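Local atomic coordinates of cytoplasmic export protein 1 (Saccharomyces cerevisiae, PDB entry 3VWA), a protein that binds tRNA as a component of the nuclear tRNA export machinery and may pass aminoacylated tRNAs on to the translation machinery. Residues I496-L501 with Y526-L530; R457-L461 with S487-F491. All coordinates share one frame; numbering follows the deposited sequence.

In the fold
Both contacts lie in the helical C-terminal part of the chain, well away from the beta-containing N-terminal region. Going from the N terminus, helix 454-469 comes first; the chain returns through helix 474-487, and the turn after it meets the start of the first helix, closing interaction 2 over 25 intervening residues. Helix 493-504 follows at once, and helix 513-536 folds back on it, closing interaction 1 within HEAT 2. The two loops therefore run in series, neither nested nor crossed. Their centres are 11 Å apart, and they meet directly: Lys-529 NZ hydrogen-bonds to Phe-491 O, linking helix 513-536 to the turn that interaction 2 holds.

Interaction 1 (I496-L501 with Y526-L530); sequences IANKIL and YLEKL
Aliphatic-to-aromatic packing brings Ile-496 and Ile-500 against the ring of Tyr-526. Ile-496 CG1 reaches the ring edge, near its plane, 3.7 Å from Tyr-526 CD1; with chi1 at -73°, this branch sits beside the backbone N. Ile-500 CG2 approaches obliquely, 3.4 Å from Tyr-526 CE1. The hydroxyl of Tyr-526 hydrogen-bonds to Leu-484 O, in helix 474-487.

The axes of the two segments run at 175° to one another and 11.1 Å apart, the antiparallel helix pair of a HEAT repeat; both segments belong to HEAT 2. A wider pi-type turn at 496-500 is marked by the bond from Leu-501 N to Ile-496 O, 3.0 Å long.

Purely aliphatic contacts make up a second group. Leu-501 CD1 meets Leu-530 CD2 at 3.8 Å, the side chains lying nearly at right angles, while Leu-530 CD1 touches the methyl of Ala-497. Lys-529 adds the apolar part of its extended chain: its CE lies 3.7 Å from Ile-496 CD1, and its NZ goes on to hydrogen-bond with the carbonyls of Ile-488 and Phe-491.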
loop_
_atom_site.group_PDB
_atom_site.type_symbol
_atom_site.label_atom_id
_atom_site.label_comp_id
_atom_site.label_asym_id
_atom_site.label_seq_id
_atom_site.Cartn_x
_atom_site.Cartn_y
_atom_site.Cartn_z
ATOM N N ILE A 496 -45.590 -6.896 -20.287
ATOM C CA ILE A 496 -46.125 -8.105 -19.714
ATOM C C ILE A 496 -47.148 -8.754 -20.635
ATOM O O ILE A 496 -47.000 -9.924 -20.992
ATOM C CB ILE A 496 -46.688 -7.848 -18.284
ATOM C CG1 ILE A 496 -45.486 -7.655 -17.323
ATOM C CG2 ILE A 496 -47.554 -9.021 -17.804
ATOM C CD1 ILE A 496 -45.834 -6.711 -16.180
ATOM N N ALA A 497 -48.155 -7.983 -21.019
ATOM C CA ALA A 497 -49.255 -8.384 -21.874
ATOM C C ALA A 497 -48.858 -8.687 -23.315
ATOM O O ALA A 497 -49.438 -9.604 -23.921
ATOM C CB ALA A 497 -50.277 -7.256 -21.881
ATOM N N ASN A 498 -47.915 -7.902 -23.856
ATOM C CA ASN A 498 -47.440 -8.056 -25.242
ATOM C C ASN A 498 -46.564 -9.293 -25.312
ATOM O O ASN A 498 -46.411 -9.849 -26.373
ATOM C CB ASN A 498 -46.460 -6.916 -25.654
ATOM C CG ASN A 498 -47.143 -5.663 -26.223
ATOM O OD1 ASN A 498 -48.165 -5.157 -25.696
ATOM N ND2 ASN A 498 -46.548 -5.132 -27.318
ATOM N N LYS A 499 -45.885 -9.644 -24.217
ATOM C CA LYS A 499 -44.694 -10.487 -24.370
ATOM C C LYS A 499 -44.323 -11.402 -23.212
ATOM O O LYS A 499 -44.138 -12.596 -23.390
ATOM C CB LYS A 499 -43.496 -9.563 -24.670
ATOM C CG LYS A 499 -42.168 -10.286 -24.866
ATOM C CD LYS A 499 -41.088 -9.281 -25.228
ATOM C CE LYS A 499 -41.303 -8.744 -26.648
ATOM N NZ LYS A 499 -39.974 -8.592 -27.300
ATOM N N ILE A 500 -44.177 -10.844 -22.011
ATOM C CA ILE A 500 -43.613 -11.621 -20.861
ATOM C C ILE A 500 -44.498 -12.801 -20.382
ATOM O O ILE A 500 -43.965 -13.869 -19.927
ATOM C CB ILE A 500 -43.281 -10.657 -19.671
ATOM C CG1 ILE A 500 -42.460 -9.451 -20.155
ATOM C CG2 ILE A 500 -42.514 -11.352 -18.591
ATOM C CD1 ILE A 500 -41.237 -9.862 -20.944
ATOM N N LEU A 501 -45.831 -12.659 -20.484
ATOM C CA LEU A 501 -46.725 -13.775 -20.057
ATOM C C LEU A 501 -46.396 -15.107 -20.696
ATOM O O LEU A 501 -46.341 -16.102 -19.999
ATOM C CB LEU A 501 -48.202 -13.487 -20.295
ATOM C CG LEU A 501 -48.773 -12.251 -19.597
ATOM C CD1 LEU A 501 -50.246 -12.146 -19.948
ATOM C CD2 LEU A 501 -48.569 -12.353 -18.073
ATOM N N TYR A 526 -47.201 -11.923 -11.855
ATOM C CA TYR A 526 -47.216 -11.077 -13.065
ATOM C C TYR A 526 -48.641 -10.803 -13.522
ATOM O O TYR A 526 -48.946 -9.709 -13.987
ATOM C CB TYR A 526 -46.463 -11.771 -14.211
ATOM C CG TYR A 526 -44.981 -11.418 -14.302
ATOM C CD1 TYR A 526 -44.514 -10.576 -15.310
ATOM C CD2 TYR A 526 -44.061 -11.965 -13.415
ATOM C CE1 TYR A 526 -43.140 -10.259 -15.420
ATOM C CE2 TYR A 526 -42.697 -11.686 -13.506
ATOM C CZ TYR A 526 -42.225 -10.855 -14.521
ATOM O OH TYR A 526 -40.873 -10.593 -14.587
ATOM N N LEU A 527 -49.494 -11.825 -13.417
ATOM C CA LEU A 527 -50.932 -11.704 -13.645
ATOM C C LEU A 527 -51.599 -10.665 -12.775
ATOM O O LEU A 527 -52.482 -9.911 -13.249
ATOM C CB LEU A 527 -51.646 -13.047 -13.377
ATOM C CG LEU A 527 -51.407 -14.136 -14.415
ATOM C CD1 LEU A 527 -52.181 -15.359 -13.930
ATOM C CD2 LEU A 527 -51.879 -13.662 -15.806
ATOM N N GLU A 528 -51.210 -10.669 -11.504
ATOM C CA GLU A 528 -51.741 -9.708 -10.517
ATOM C C GLU A 528 -51.337 -8.315 -10.893
ATOM O O GLU A 528 -52.161 -7.384 -10.876
ATOM C CB GLU A 528 -51.219 -10.029 -9.110
ATOM C CG GLU A 528 -52.221 -10.723 -8.191
ATOM C CD GLU A 528 -51.830 -12.150 -7.783
ATOM O OE1 GLU A 528 -52.461 -13.116 -8.298
ATOM O OE2 GLU A 528 -50.905 -12.310 -6.934
ATOM N N LYS A 529 -50.063 -8.153 -11.280
ATOM C CA LYS A 529 -49.617 -6.836 -11.708
ATOM C C LYS A 529 -50.439 -6.338 -12.894
ATOM O O LYS A 529 -50.934 -5.210 -12.880
ATOM C CB LYS A 529 -48.109 -6.795 -11.937
ATOM C CG LYS A 529 -47.660 -5.556 -12.695
ATOM C CD LYS A 529 -46.177 -5.245 -12.478
ATOM C CE LYS A 529 -45.720 -4.183 -13.466
ATOM N NZ LYS A 529 -44.293 -3.882 -13.112
ATOM N N LEU A 530 -50.644 -7.209 -13.887
ATOM C CA LEU A 530 -51.454 -6.865 -15.077
ATOM C C LEU A 530 -52.885 -6.567 -14.741
ATOM O O LEU A 530 -53.457 -5.592 -15.266
ATOM C CB LEU A 530 -51.406 -7.970 -16.142
ATOM C CG LEU A 530 -52.226 -7.930 -17.451
ATOM C CD1 LEU A 530 -52.057 -6.622 -18.249
ATOM C CD2 LEU A 530 -51.872 -9.146 -18.333
#

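Interaction 2 (R457-L461 with S487-F491); sequences RSNIL and SIELF
The side chains of Arg-457 and Leu-490 cross at about a right angle, and the guanidinium uses two of its nitrogens here. NH2 of Arg-457 donates to Leu-490 O at 3.0 Å with an N-H...O angle of 152°, the oxygen lying close to the guanidinium plane. Leu-490 CD2 sits over one guanidinium face, offset toward its rim. The arginine chain is extended to CD and then bends at chi3 (77°), which turns the group toward that carbonyl.

Water 1 lies in the guanidinium plane, accepting from Arg-457 NE at 2.9 Å and donating to Leu-490 O at 2.9 Å; it also hydrogen-bonds to Ser-458 OG. With the guanidinium gone, as in an alanine here, Leu-490 O would probably keep only the water among the partners described, and that water would lose its NE donor.

Phe-491 presents its ring edge to the helix: Ser-458 OG lies in the ring plane, 3.7 Å from Phe-491 CD1, and Leu-461 CB is near that plane, 3.8 Å from Phe-491 CZ. Leu-461 CD1 also meets Leu-490 CD1 at 4.0 Å. The contact thus packs helix 454-469 against the turn joining helices 474-487 and 493-504, in the helical-repeat part of the chain. Because Leu-490 O takes two bonds, from Arg-457 NH2 and from the water, polar bonds tie the turn to that helix alongside the packing of Leu-461.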
loop_
_atom_site.group_PDB
_atom_site.type_symbol
_atom_site.label_atom_id
_atom_site.label_comp_id
_atom_site.label_asym_id
_atom_site.label_seq_id
_atom_site.Cartn_x
_atom_site.Cartn_y
_atom_site.Cartn_z
ATOM N N ARG A 457 -34.221 -3.283 -23.873
ATOM C CA ARG A 457 -33.883 -3.964 -22.624
ATOM C C ARG A 457 -34.832 -5.134 -22.414
ATOM O O ARG A 457 -34.403 -6.255 -22.060
ATOM C CB ARG A 457 -33.948 -2.984 -21.466
ATOM C CG ARG A 457 -33.534 -3.524 -20.125
ATOM C CD ARG A 457 -33.796 -2.445 -19.090
ATOM N NE ARG A 457 -35.231 -2.310 -18.726
ATOM C CZ ARG A 457 -35.697 -1.283 -18.025
ATOM N NH1 ARG A 457 -34.849 -0.342 -17.653
ATOM N NH2 ARG A 457 -36.991 -1.186 -17.708
ATOM N N SER A 458 -36.127 -4.841 -22.587
ATOM C CA SER A 458 -37.195 -5.873 -22.564
ATOM C C SER A 458 -36.962 -7.014 -23.526
ATOM O O SER A 458 -37.127 -8.185 -23.153
ATOM C CB SER A 458 -38.582 -5.268 -22.815
ATOM O OG SER A 458 -39.002 -4.563 -21.656
ATOM N N ASN A 459 -36.599 -6.697 -24.764
ATOM C CA ASN A 459 -36.272 -7.766 -25.755
ATOM C C ASN A 459 -35.074 -8.608 -25.353
ATOM O O ASN A 459 -35.093 -9.793 -25.479
ATOM C CB ASN A 459 -35.981 -7.161 -27.143
ATOM C CG ASN A 459 -37.208 -6.570 -27.765
ATOM O OD1 ASN A 459 -38.327 -6.865 -27.322
ATOM N ND2 ASN A 459 -37.027 -5.743 -28.810
ATOM N N ILE A 460 -34.037 -7.962 -24.866
ATOM C CA ILE A 460 -32.911 -8.652 -24.275
ATOM C C ILE A 460 -33.272 -9.606 -23.141
ATOM O O ILE A 460 -32.825 -10.761 -23.103
ATOM C CB ILE A 460 -31.896 -7.611 -23.792
ATOM C CG1 ILE A 460 -31.250 -6.949 -25.021
ATOM C CG2 ILE A 460 -30.896 -8.243 -22.815
ATOM C CD1 ILE A 460 -30.412 -5.748 -24.633
ATOM N N LEU A 461 -34.097 -9.136 -22.221
ATOM C CA LEU A 461 -34.467 -10.003 -21.118
ATOM C C LEU A 461 -35.348 -11.162 -21.577
ATOM O O LEU A 461 -35.089 -12.348 -21.207
ATOM C CB LEU A 461 -35.158 -9.198 -19.993
ATOM C CG LEU A 461 -34.203 -8.243 -19.243
ATOM C CD1 LEU A 461 -34.930 -7.217 -18.369
ATOM C CD2 LEU A 461 -33.085 -8.998 -18.494
ATOM N N SER A 487 -37.178 -9.212 -12.094
ATOM C CA SER A 487 -37.255 -8.243 -13.207
ATOM C C SER A 487 -38.581 -7.614 -13.386
ATOM O O SER A 487 -38.754 -6.791 -14.294
ATOM C CB SER A 487 -36.922 -8.933 -14.510
ATOM O OG SER A 487 -35.532 -9.136 -14.497
ATOM N N ILE A 488 -39.531 -8.009 -12.540
ATOM C CA ILE A 488 -40.906 -7.591 -12.730
ATOM C C ILE A 488 -41.011 -6.075 -12.746
ATOM O O ILE A 488 -41.764 -5.509 -13.525
ATOM C CB ILE A 488 -41.860 -8.243 -11.667
ATOM C CG1 ILE A 488 -43.299 -8.101 -12.095
ATOM C CG2 ILE A 488 -41.626 -7.670 -10.252
ATOM C CD1 ILE A 488 -44.299 -8.863 -11.234
ATOM N N GLU A 489 -40.244 -5.405 -11.904
ATOM C CA GLU A 489 -40.269 -3.942 -11.924
ATOM C C GLU A 489 -39.720 -3.326 -13.203
ATOM O O GLU A 489 -39.911 -2.124 -13.416
ATOM C CB GLU A 489 -39.488 -3.343 -10.754
ATOM C CG GLU A 489 -38.986 -4.336 -9.752
ATOM C CD GLU A 489 -38.589 -3.644 -8.473
ATOM O OE1 GLU A 489 -37.388 -3.806 -8.109
ATOM O OE2 GLU A 489 -39.465 -2.909 -7.892
ATOM N N LEU A 490 -39.033 -4.123 -14.037
ATOM C CA LEU A 490 -38.488 -3.579 -15.314
ATOM C C LEU A 490 -39.431 -3.778 -16.504
ATOM O O LEU A 490 -39.138 -3.322 -17.621
ATOM C CB LEU A 490 -37.142 -4.206 -15.647
ATOM C CG LEU A 490 -36.089 -4.252 -14.542
ATOM C CD1 LEU A 490 -34.867 -5.047 -14.963
ATOM C CD2 LEU A 490 -35.693 -2.829 -14.118
ATOM N N PHE A 491 -40.540 -4.481 -16.260
ATOM C CA PHE A 491 -41.584 -4.685 -17.268
ATOM C C PHE A 491 -42.858 -3.951 -16.888
ATOM O O PHE A 491 -43.537 -4.268 -15.820
ATOM C CB PHE A 491 -41.903 -6.183 -17.437
ATOM C CG PHE A 491 -40.705 -7.024 -17.766
ATOM C CD1 PHE A 491 -39.940 -6.760 -18.882
ATOM C CD2 PHE A 491 -40.374 -8.108 -16.970
ATOM C CE1 PHE A 491 -38.828 -7.547 -19.170
ATOM C CE2 PHE A 491 -39.293 -8.930 -17.276
ATOM C CZ PHE A 491 -38.509 -8.641 -18.373
HETATM O O HOH W 1 -37.255 -4.198 -19.635
#